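Local coordinates for peptidoglycan D,D-transpeptidase PbpA (PDB 3UPP), which probably cross-links the peptidoglycan of the mycobacterial cell wall as a D,D-transpeptidase and is thought to be needed for regulating cell length, at residues A[332-337]-A[353-358]; A[391-396]-A[418-423]. All blocks are in the same frame, centred on the assembly; numbering follows the deposited sequence.

How the contacts relate
The two contacts illustrate how successive loops of a transpeptidase domain are closed one after the other. Leaving helix 317-328, the chain forms strand 332-334 and then makes an excursion, adding strands 339-343 and 349-352 to a sheet that also holds strands near the N terminus. Contact 1 closes this loop by bringing 353-358 back to 332-337. Helix 364-380 follows, and strands 393-399 and 411-418 pair along one side of the five-stranded sheet; contact 2 closes the loop of this strand pair, joining the entry to 393-399 with the turn that leaves 411-418. The loops run in series, neither enclosing nor crossing the other, and the contact centres are about 20 Å apart.

Contact 1: A[332-337]-A[353-358]; sequences ITMRPY and TVRYQQ. Unlike the reference sequence in segment 353-358: Arg355 (reference Gly).
Met334 and Gln357 form the non-hydrogen-bonded pair of a two-stranded antiparallel sheet, where strand 332-334 meets the start of strand 357-360 at the base of a chain excursion. Backbone bonds flank the pair: Arg335 N donates to Tyr356 O over 3.1 Å, and Gln358 N reaches Thr333 O. Thr333 also bonds through its backbone to Arg359, carrying the pairing onward.

Apolar and sulfur contacts join Met334 and Gln357 on the face they share. The Met334 chain bends at chi2 (-52°) and again at chi3, which lays SD 3.6 Å from Gln357 CG and brings the CE methyl 3.5 Å from CB of Arg355. Ile332 extends the same patch, its CD1 lying beside the Gln357 amide.

A polar-aromatic cluster forms around Arg335. CB of Arg335 sits over the face of the Tyr356 ring, close to the ring normal; CG, anti to the backbone N (chi1 178°), then starts the chain past the ring, and CD comes 3.3 Å from Tyr356 CE1. The guanidinium plane is turned 71° from the ring, and its NH1 makes a weak bond to Tyr356 OH; NH2 is held by the carbonyl of Pro284. The Gln358 side chain crosses the Arg335 stem at a slant, NE2 lying 3.4 Å from Arg335 CG, and its OE1 lies near both Arg335 CA and the Thr333 methyl CG2.

Where the segments diverge, a CH-pi contact replaces strand pairing. Thr353 OG1 turns to Val339 O, and its methyl CG2 settles over one face of the Tyr337 ring, 4.0 Å from the centroid.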
loop_
_atom_site.group_PDB
_atom_site.type_symbol
_atom_site.label_atom_id
_atom_site.label_comp_id
_atom_site.label_asym_id
_atom_site.label_seq_id
_atom_site.Cartn_x
_atom_site.Cartn_y
_atom_site.Cartn_z
ATOM N N ILE A 332 -10.656 14.115 1.963
ATOM C CA ILE A 332 -11.658 13.131 1.513
ATOM C C ILE A 332 -11.051 11.809 0.993
ATOM O O ILE A 332 -10.281 11.788 0.022
ATOM C CB ILE A 332 -12.635 13.742 0.456
ATOM C CG1 ILE A 332 -13.563 14.770 1.126
ATOM C CG2 ILE A 332 -13.443 12.636 -0.275
ATOM C CD1 ILE A 332 -14.668 15.345 0.214
ATOM N N THR A 333 -11.434 10.719 1.657
ATOM C CA THR A 333 -10.985 9.381 1.336
ATOM C C THR A 333 -11.887 8.804 0.250
ATOM O O THR A 333 -13.088 8.654 0.455
ATOM C CB THR A 333 -11.054 8.444 2.581
ATOM O OG1 THR A 333 -10.380 9.041 3.695
ATOM C CG2 THR A 333 -10.452 7.059 2.291
ATOM N N MET A 334 -11.299 8.479 -0.899
ATOM C CA MET A 334 -11.993 7.740 -1.936
ATOM C C MET A 334 -11.774 6.260 -1.668
ATOM O O MET A 334 -10.713 5.857 -1.219
ATOM C CB MET A 334 -11.479 8.125 -3.326
ATOM C CG MET A 334 -11.666 9.599 -3.691
ATOM S SD MET A 334 -13.362 10.210 -3.482
ATOM C CE MET A 334 -14.159 9.530 -4.934
ATOM N N ARG A 335 -12.797 5.463 -1.930
ATOM C CA ARG A 335 -12.752 4.034 -1.732
ATOM C C ARG A 335 -11.812 3.451 -2.780
ATOM O O ARG A 335 -12.051 3.628 -3.979
ATOM C CB ARG A 335 -14.154 3.464 -1.915
ATOM C CG ARG A 335 -14.241 1.971 -1.776
ATOM C CD ARG A 335 -15.140 1.388 -2.834
ATOM N NE ARG A 335 -15.101 -0.071 -2.795
ATOM C CZ ARG A 335 -16.085 -0.870 -2.372
ATOM N NH1 ARG A 335 -17.246 -0.376 -1.944
ATOM N NH2 ARG A 335 -15.899 -2.187 -2.395
ATOM N N PRO A 336 -10.726 2.776 -2.333
ATOM C CA PRO A 336 -9.768 2.238 -3.283
ATOM C C PRO A 336 -10.321 1.029 -4.055
ATOM O O PRO A 336 -11.023 0.180 -3.485
ATOM C CB PRO A 336 -8.581 1.849 -2.404
ATOM C CG PRO A 336 -9.128 1.668 -1.063
ATOM C CD PRO A 336 -10.338 2.509 -0.936
ATOM N N TYR A 337 -10.023 0.975 -5.349
ATOM C CA TYR A 337 -10.453 -0.138 -6.180
ATOM C C TYR A 337 -9.409 -0.482 -7.211
ATOM O O TYR A 337 -8.681 0.405 -7.709
ATOM C CB TYR A 337 -11.790 0.152 -6.854
ATOM C CG TYR A 337 -11.796 1.303 -7.835
ATOM C CD1 TYR A 337 -11.845 1.063 -9.208
ATOM C CD2 TYR A 337 -11.779 2.642 -7.391
ATOM C CE1 TYR A 337 -11.873 2.112 -10.125
ATOM C CE2 TYR A 337 -11.799 3.703 -8.301
ATOM C CZ TYR A 337 -11.848 3.429 -9.665
ATOM O OH TYR A 337 -11.887 4.456 -10.579
ATOM N N THR A 353 -16.664 0.495 -12.848
ATOM C CA THR A 353 -16.577 0.935 -11.455
ATOM C C THR A 353 -16.557 2.461 -11.427
ATOM O O THR A 353 -15.933 3.111 -12.271
ATOM C CB THR A 353 -15.339 0.363 -10.702
ATOM O OG1 THR A 353 -15.280 -1.052 -10.873
ATOM C CG2 THR A 353 -15.434 0.646 -9.205
ATOM N N VAL A 354 -17.260 3.024 -10.461
ATOM C CA VAL A 354 -17.308 4.470 -10.325
ATOM C C VAL A 354 -16.826 4.888 -8.928
ATOM O O VAL A 354 -17.097 4.213 -7.927
ATOM C CB VAL A 354 -18.711 5.046 -10.724
ATOM C CG1 VAL A 354 -19.792 4.688 -9.686
ATOM C CG2 VAL A 354 -18.632 6.556 -10.995
ATOM N N ARG A 355 -16.057 5.972 -8.894
ATOM C CA ARG A 355 -15.521 6.517 -7.654
ATOM C C ARG A 355 -16.632 6.838 -6.645
ATOM O O ARG A 355 -17.726 7.262 -7.031
ATOM C CB ARG A 355 -14.665 7.760 -7.949
ATOM C CG ARG A 355 -15.278 8.795 -8.920
ATOM C CD ARG A 355 -14.376 10.038 -9.101
ATOM N NE ARG A 355 -14.565 10.661 -10.416
ATOM C CZ ARG A 355 -14.014 11.813 -10.812
ATOM N NH1 ARG A 355 -13.223 12.515 -10.003
ATOM N NH2 ARG A 355 -14.261 12.276 -12.032
ATOM N N TYR A 356 -16.367 6.590 -5.364
ATOM C CA TYR A 356 -17.235 7.100 -4.296
ATOM C C TYR A 356 -16.475 7.488 -3.027
ATOM O O TYR A 356 -15.445 6.889 -2.690
ATOM C CB TYR A 356 -18.462 6.191 -4.034
ATOM C CG TYR A 356 -18.321 5.068 -3.023
ATOM C CD1 TYR A 356 -18.285 3.731 -3.443
ATOM C CD2 TYR A 356 -18.288 5.331 -1.645
ATOM C CE1 TYR A 356 -18.188 2.672 -2.514
ATOM C CE2 TYR A 356 -18.179 4.298 -0.705
ATOM C CZ TYR A 356 -18.129 2.963 -1.144
ATOM O OH TYR A 356 -18.027 1.929 -0.227
ATOM N N GLN A 357 -16.984 8.512 -2.346
ATOM C CA GLN A 357 -16.303 9.096 -1.197
ATOM C C GLN A 357 -16.669 8.353 0.065
ATOM O O GLN A 357 -17.776 8.466 0.571
ATOM C CB GLN A 357 -16.642 10.579 -1.060
ATOM C CG GLN A 357 -16.610 11.317 -2.375
ATOM C CD GLN A 357 -16.815 12.798 -2.222
ATOM O OE1 GLN A 357 -17.281 13.275 -1.180
ATOM N NE2 GLN A 357 -16.468 13.547 -3.268
ATOM N N GLN A 358 -15.723 7.573 0.558
ATOM C CA GLN A 358 -15.944 6.749 1.721
ATOM C C GLN A 358 -16.305 7.624 2.915
ATOM O O GLN A 358 -17.265 7.333 3.631
ATOM C CB GLN A 358 -14.694 5.924 1.995
ATOM C CG GLN A 358 -14.982 4.473 2.269
ATOM C CD GLN A 358 -13.820 3.573 1.914
ATOM O OE1 GLN A 358 -12.654 3.982 1.959
ATOM N NE2 GLN A 358 -14.130 2.329 1.561
#

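Contact 2: A[391-396]-A[418-423]; sequences QIASKT and APAQAP. With CEF (CEFOTAXIME, C3' cleaved, open, bound form), chain C.
Gln391 and Ala420 are joined by the one backbone hydrogen bond between these segments, a link from the residue leading into an edge strand to the turn beyond its partner strand. Ala420 N donates to Gln391 O over 2.7 Å, nearly straight at 173°. The same oxygen receives a CA-H...O contact from Pro419 CA at 3.4 Å. The cis peptide before Pro419 belongs to the bend in which Ala418 ends its strand and Ala420 turns back toward Gln391.

The apolar contacts are few: the methyl carbons CB of Ala393 and CB of Ala420 meet at 3.7 Å, and Ile392 CG1 lies 4.1 Å from Ala418 CB. The Gln391 side chain runs out extended, CG anti to the backbone N (chi1 -167°), bringing its OE1 within reach of the Ala420 methyl.

Polar interactions at the far end of 391-396 belong to the active site. Lys395 and Thr396 are consistent with the first two residues of the KTG motif of penicillin-binding proteins. Thr396 OG1 donates to carboxylate oxygen O1 of the ring-opened cefotaxime, although the refined separation is too short to be trusted. Lys395 NZ bonds to Thr396 O over 2.8 Å, tilted 32° from the carbonyl plane, and also to Ser252 OG; its side chain touches Ser193, the likely acyl-ester serine.

Strand 393-399 is the outermost strand of the five-stranded antiparallel sheet, bonded to strand 411-418 through Ala393 with Phe417 and Lys395 with Ile415. Helix 364-380 packs on Gln391, Ala393 and Ala420 through Met374 and Val375, while Ile454 of helix 442-457 meets Ile392 and Ala418.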
loop_
_atom_site.group_PDB
_atom_site.type_symbol
_atom_site.label_atom_id
_atom_site.label_comp_id
_atom_site.label_asym_id
_atom_site.label_seq_id
_atom_site.Cartn_x
_atom_site.Cartn_y
_atom_site.Cartn_z
ATOM N N GLN A 391 6.984 19.538 -6.489
ATOM C CA GLN A 391 6.805 19.647 -5.054
ATOM C C GLN A 391 6.103 18.402 -4.511
ATOM O O GLN A 391 4.899 18.213 -4.709
ATOM C CB GLN A 391 6.033 20.916 -4.685
ATOM C CG GLN A 391 6.094 21.258 -3.193
ATOM C CD GLN A 391 5.404 22.575 -2.855
ATOM O OE1 GLN A 391 4.209 22.764 -3.134
ATOM N NE2 GLN A 391 6.155 23.495 -2.235
ATOM N N ILE A 392 6.877 17.562 -3.831
ATOM C CA ILE A 392 6.352 16.386 -3.157
ATOM C C ILE A 392 6.040 16.702 -1.696
ATOM O O ILE A 392 6.840 17.351 -1.008
ATOM C CB ILE A 392 7.363 15.221 -3.200
ATOM C CG1 ILE A 392 7.798 14.938 -4.645
ATOM C CG2 ILE A 392 6.795 13.988 -2.469
ATOM C CD1 ILE A 392 8.762 13.787 -4.794
ATOM N N ALA A 393 4.874 16.251 -1.233
ATOM C CA ALA A 393 4.556 16.249 0.188
ATOM C C ALA A 393 4.783 14.840 0.715
ATOM O O ALA A 393 4.287 13.874 0.152
ATOM C CB ALA A 393 3.126 16.693 0.421
ATOM N N SER A 394 5.532 14.711 1.798
ATOM C CA SER A 394 5.866 13.397 2.306
ATOM C C SER A 394 6.055 13.349 3.804
ATOM O O SER A 394 6.231 14.368 4.473
ATOM C CB SER A 394 7.157 12.924 1.672
ATOM O OG SER A 394 8.259 13.487 2.351
ATOM N N LYS A 395 6.030 12.130 4.314
ATOM C CA LYS A 395 6.477 11.853 5.656
ATOM C C LYS A 395 7.195 10.516 5.615
ATOM O O LYS A 395 6.693 9.545 5.025
ATOM C CB LYS A 395 5.305 11.823 6.637
ATOM C CG LYS A 395 5.709 11.671 8.103
ATOM C CD LYS A 395 6.581 12.828 8.594
ATOM C CE LYS A 395 7.125 12.561 9.983
ATOM N NZ LYS A 395 8.388 11.778 9.926
ATOM N N THR A 396 8.382 10.485 6.214
ATOM C CA THR A 396 9.141 9.262 6.376
ATOM C C THR A 396 8.864 8.669 7.744
ATOM O O THR A 396 8.258 9.295 8.605
ATOM C CB THR A 396 10.672 9.478 6.226
ATOM O OG1 THR A 396 11.081 10.566 7.067
ATOM C CG2 THR A 396 11.065 9.765 4.769
ATOM N N ALA A 418 1.927 14.013 -4.683
ATOM C CA ALA A 418 2.575 14.907 -5.643
ATOM C C ALA A 418 1.725 15.123 -6.888
ATOM O O ALA A 418 0.982 14.230 -7.277
ATOM C CB ALA A 418 3.948 14.355 -6.047
ATOM N N PRO A 419 1.799 16.326 -7.487
ATOM C CA PRO A 419 2.415 17.517 -6.880
ATOM C C PRO A 419 1.552 17.993 -5.706
ATOM O O PRO A 419 0.327 18.008 -5.821
ATOM C CB PRO A 419 2.403 18.542 -8.018
ATOM C CG PRO A 419 2.153 17.779 -9.258
ATOM C CD PRO A 419 1.312 16.607 -8.849
ATOM N N ALA A 420 2.179 18.355 -4.588
ATOM C CA ALA A 420 1.465 18.742 -3.363
ATOM C C ALA A 420 0.422 19.848 -3.579
ATOM O O ALA A 420 -0.562 19.954 -2.834
ATOM C CB ALA A 420 2.457 19.166 -2.312
ATOM N N GLN A 421 0.654 20.655 -4.609
ATOM C CA GLN A 421 -0.226 21.756 -5.005
ATOM C C GLN A 421 -1.576 21.252 -5.536
ATOM O O GLN A 421 -2.629 21.720 -5.103
ATOM C CB GLN A 421 0.476 22.631 -6.065
ATOM C CG GLN A 421 1.466 21.855 -6.999
ATOM C CD GLN A 421 1.431 22.339 -8.451
ATOM O OE1 GLN A 421 1.518 23.543 -8.725
ATOM N NE2 GLN A 421 1.301 21.396 -9.391
ATOM N N ALA A 422 -1.523 20.298 -6.469
ATOM C CA ALA A 422 -2.707 19.687 -7.058
ATOM C C ALA A 422 -2.379 18.222 -7.365
ATOM O O ALA A 422 -1.982 17.895 -8.486
ATOM C CB ALA A 422 -3.107 20.437 -8.329
ATOM N N PRO A 423 -2.528 17.337 -6.361
ATOM C CA PRO A 423 -1.933 15.983 -6.389
ATOM C C PRO A 423 -2.550 15.017 -7.396
ATOM O O PRO A 423 -3.770 14.947 -7.522
ATOM C CB PRO A 423 -2.128 15.475 -4.950
ATOM C CG PRO A 423 -2.540 16.717 -4.144
ATOM C CD PRO A 423 -3.271 17.576 -5.112
HETATM S S1 CEF C . 13.554 9.469 14.149
HETATM C C1 CEF C . 13.925 10.796 12.960
HETATM C C2 CEF C . 13.706 10.390 11.643
HETATM C C3 CEF C . 14.544 10.957 10.682
HETATM C C4 CEF C . 12.690 9.482 11.259
HETATM C C5 CEF C . 12.221 9.421 9.941
HETATM O O1 CEF C . 11.732 10.471 9.353
HETATM O O2 CEF C . 12.352 8.331 9.245
HETATM N N1 CEF C . 11.852 8.894 12.113
HETATM C C6 CEF C . 11.866 9.148 13.549
HETATM C C7 CEF C . 11.143 8.037 14.296
HETATM C C8 CEF C . 9.736 7.848 13.732
HETATM O O3 CEF C . 9.191 6.743 13.790
HETATM N N2 CEF C . 11.837 6.738 14.304
HETATM C C9 CEF C . 12.383 6.283 15.443
HETATM O O4 CEF C . 12.378 6.908 16.500
HETATM C C10 CEF C . 13.028 4.896 15.358
HETATM N N3 CEF C . 12.480 3.848 16.019
HETATM O O5 CEF C . 11.145 4.089 16.932
HETATM C C11 CEF C . 9.970 4.444 16.168
HETATM C C12 CEF C . 14.118 4.728 14.619
HETATM C C13 CEF C . 14.822 3.590 14.644
HETATM S S2 CEF C . 16.076 3.832 13.588
HETATM C C14 CEF C . 15.693 5.328 13.159
HETATM N N4 CEF C . 16.378 6.072 12.296
HETATM N N5 CEF C . 14.589 5.702 13.806
#